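PDB 3NUT: precorrin-3 methylase from Rhodobacter capsulatus, which binds S-adenosyl-L-homocysteine and probably transfers methyl groups from S-adenosyl-L-methionine to a precorrin intermediate on the pathway to cobalamin (vitamin B12). Local coordinates for residues S86-V91 with G118-L123. Numbering follows the deposited sequence.
Sequences SGDPGV and GITAML. With SAH (S-adenosyl-L-homocysteine), chain E.
Gly87 and Thr120 bring the two backbones within 4.3 Å, CA to CA, and the CA atoms of Asp88 and Gly118 are 4.1 Å apart. Contact there is by CA-H...O: Gly87 CA approaches Ile119 O at 3.2 Å, and Gly118 CA approaches Gly87 O at a longer distance. A CB on Gly87 would run into the SAH carboxylate carbon, and one on Gly118 would clash with Gly87 O. Residues 88-91 form a type I turn.

The Asp88 carboxylate joins the two segments. Asp88 OD1 accepts from Gly118 N at 3.0 Å, with the donor above the carboxylate plane, 45° out of it. Asp88 OD2 takes Gly90 N on its anti side at 2.8 Å, closing an Asx turn. CG stands anti to the backbone N (chi1 -177°), which carries the carboxylate to Gly118. Replacing Asp88 with an alanine would probably leave Gly118 N and Gly90 N without these acceptors and make the turn less firmly held. Thr120 CG2 packs against Asp88 CB and against Val91 CG2, at 3.5 Å from the latter, closer than usual for two methyls. The Val91 and Thr120 side chains cross at about a right angle.

The paired loops hold the amino-acid end of SAH. Its amino N donates to the carbonyls of Ser86, Asp88 and Val91. Asp88 N donates to SAH O at 2.9 Å, and Ala121 N, in the first turn of its helix, donates to OXT. Ala121 CB lies 3.4 Å from SAH C4, in the adenine.

This is part of the S-adenosyl-L-homocysteine pocket of a tetrapyrrole methylase. Segment 86-91 links strand 80-85 of the parallel sheet to helix 94-104. Segment 118-123 leads from strand 113-116 into helix 121-129. Tyr169, ending strand 165-169, touches Val91 and Thr120, while Leu123 of the second subunit packs on Asp88 and Val91.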
loop_
_atom_site.group_PDB
_atom_site.type_symbol
_atom_site.label_atom_id
_atom_site.label_comp_id
_atom_site.label_asym_id
_atom_site.label_seq_id
_atom_site.Cartn_x
_atom_site.Cartn_y
_atom_site.Cartn_z
ATOM N N SER A 86 2.789 0.899 13.431
ATOM C CA SER A 86 2.678 -0.394 12.758
ATOM C C SER A 86 2.444 -0.107 11.273
ATOM O O SER A 86 2.042 1.010 10.914
ATOM C CB SER A 86 1.551 -1.254 13.366
ATOM O OG SER A 86 0.304 -0.651 13.094
ATOM N N GLY A 87 2.708 -1.096 10.425
ATOM C CA GLY A 87 2.423 -0.974 9.003
ATOM C C GLY A 87 3.263 0.115 8.362
ATOM O O GLY A 87 4.484 0.194 8.597
ATOM N N ASP A 88 2.612 0.942 7.551
ATOM C CA ASP A 88 3.247 2.104 6.939
ATOM C C ASP A 88 2.799 3.320 7.744
ATOM O O ASP A 88 1.669 3.363 8.164
ATOM C CB ASP A 88 2.822 2.220 5.475
ATOM C CG ASP A 88 3.502 3.364 4.752
ATOM O OD1 ASP A 88 4.488 3.109 4.013
ATOM O OD2 ASP A 88 3.060 4.528 4.937
ATOM N N PRO A 89 3.699 4.306 7.971
ATOM C CA PRO A 89 3.308 5.456 8.832
ATOM C C PRO A 89 2.424 6.514 8.163
ATOM O O PRO A 89 1.900 7.421 8.843
ATOM C CB PRO A 89 4.659 6.065 9.252
ATOM C CG PRO A 89 5.598 5.697 8.176
ATOM C CD PRO A 89 5.109 4.385 7.546
ATOM N N GLY A 90 2.253 6.390 6.850
ATOM C CA GLY A 90 1.413 7.295 6.081
ATOM C C GLY A 90 0.012 6.735 5.883
ATOM O O GLY A 90 -0.801 7.290 5.119
ATOM N N VAL A 91 -0.278 5.636 6.573
ATOM C CA VAL A 91 -1.553 4.953 6.401
ATOM C C VAL A 91 -2.317 4.944 7.735
ATOM O O VAL A 91 -2.079 4.090 8.614
ATOM C CB VAL A 91 -1.358 3.530 5.787
ATOM C CG1 VAL A 91 -2.710 2.820 5.611
ATOM C CG2 VAL A 91 -0.644 3.611 4.442
ATOM N N GLY A 118 6.555 1.356 5.362
ATOM C CA GLY A 118 6.557 -0.093 5.752
ATOM C C GLY A 118 5.457 -0.883 5.034
ATOM O O GLY A 118 4.643 -0.311 4.268
ATOM N N ILE A 119 5.446 -2.202 5.225
ATOM C CA ILE A 119 4.403 -3.054 4.632
ATOM C C ILE A 119 3.085 -2.729 5.313
ATOM O O ILE A 119 2.998 -2.848 6.531
ATOM C CB ILE A 119 4.744 -4.572 4.849
ATOM C CG1 ILE A 119 6.094 -4.964 4.203
ATOM C CG2 ILE A 119 3.616 -5.482 4.368
ATOM C CD1 ILE A 119 6.247 -4.678 2.664
ATOM N N THR A 120 2.060 -2.293 4.575
ATOM C CA THR A 120 0.774 -2.068 5.230
ATOM C C THR A 120 -0.002 -3.368 5.305
ATOM O O THR A 120 0.029 -4.169 4.356
ATOM C CB THR A 120 -0.166 -1.124 4.493
ATOM O OG1 THR A 120 -0.222 -1.497 3.107
ATOM C CG2 THR A 120 0.256 0.284 4.623
ATOM N N ALA A 121 -0.753 -3.519 6.405
ATOM C CA ALA A 121 -1.647 -4.635 6.641
ATOM C C ALA A 121 -2.491 -5.090 5.452
ATOM O O ALA A 121 -2.612 -6.295 5.208
ATOM C CB ALA A 121 -2.532 -4.345 7.865
ATOM N N MET A 122 -3.069 -4.169 4.700
ATOM C CA MET A 122 -3.912 -4.575 3.565
ATOM C C MET A 122 -3.156 -5.433 2.538
ATOM O O MET A 122 -3.630 -6.497 2.116
ATOM C CB MET A 122 -4.584 -3.373 2.884
ATOM C CG MET A 122 -3.657 -2.393 2.150
ATOM S SD MET A 122 -4.588 -0.982 1.468
ATOM C CE MET A 122 -5.655 -1.839 0.323
ATOM N N LEU A 123 -1.967 -4.960 2.174
ATOM C CA LEU A 123 -1.136 -5.602 1.170
ATOM C C LEU A 123 -0.483 -6.837 1.745
ATOM O O LEU A 123 -0.205 -7.763 1.011
ATOM C CB LEU A 123 -0.079 -4.622 0.626
ATOM C CG LEU A 123 -0.567 -3.448 -0.252
ATOM C CD1 LEU A 123 0.618 -2.746 -0.870
ATOM C CD2 LEU A 123 -1.505 -3.894 -1.358
HETATM N N SAH E . -0.359 2.210 9.689
HETATM C CA SAH E . -1.127 0.929 9.773
HETATM C CB SAH E . -2.631 1.202 9.932
HETATM C CG SAH E . -2.967 1.674 11.347
HETATM S SD SAH E . -4.678 1.455 11.777
HETATM C C SAH E . -0.858 0.228 8.493
HETATM O O SAH E . -0.305 0.916 7.645
HETATM O OXT SAH E . -1.150 -0.959 8.247
HETATM C "C5'" SAH E . -4.662 -0.133 12.578
HETATM C "C4'" SAH E . -5.561 -1.143 11.837
HETATM O "O4'" SAH E . -4.818 -1.735 10.763
HETATM C "C3'" SAH E . -6.089 -2.330 12.656
HETATM O "O3'" SAH E . -7.364 -2.101 13.273
HETATM C "C2'" SAH E . -6.245 -3.422 11.620
HETATM O "O2'" SAH E . -7.457 -3.266 10.853
HETATM C "C1'" SAH E . -5.091 -3.141 10.677
HETATM N N9 SAH E . -3.897 -3.953 11.013
HETATM C C8 SAH E . -2.718 -3.508 11.490
HETATM N N7 SAH E . -1.852 -4.555 11.658
HETATM C C5 SAH E . -2.480 -5.698 11.282
HETATM C C6 SAH E . -2.159 -7.155 11.191
HETATM N N6 SAH E . -0.949 -7.653 11.554
HETATM N N1 SAH E . -3.119 -8.003 10.742
HETATM C C2 SAH E . -4.336 -7.549 10.377
HETATM N N3 SAH E . -4.688 -6.243 10.435
HETATM C C4 SAH E . -3.827 -5.287 10.870
#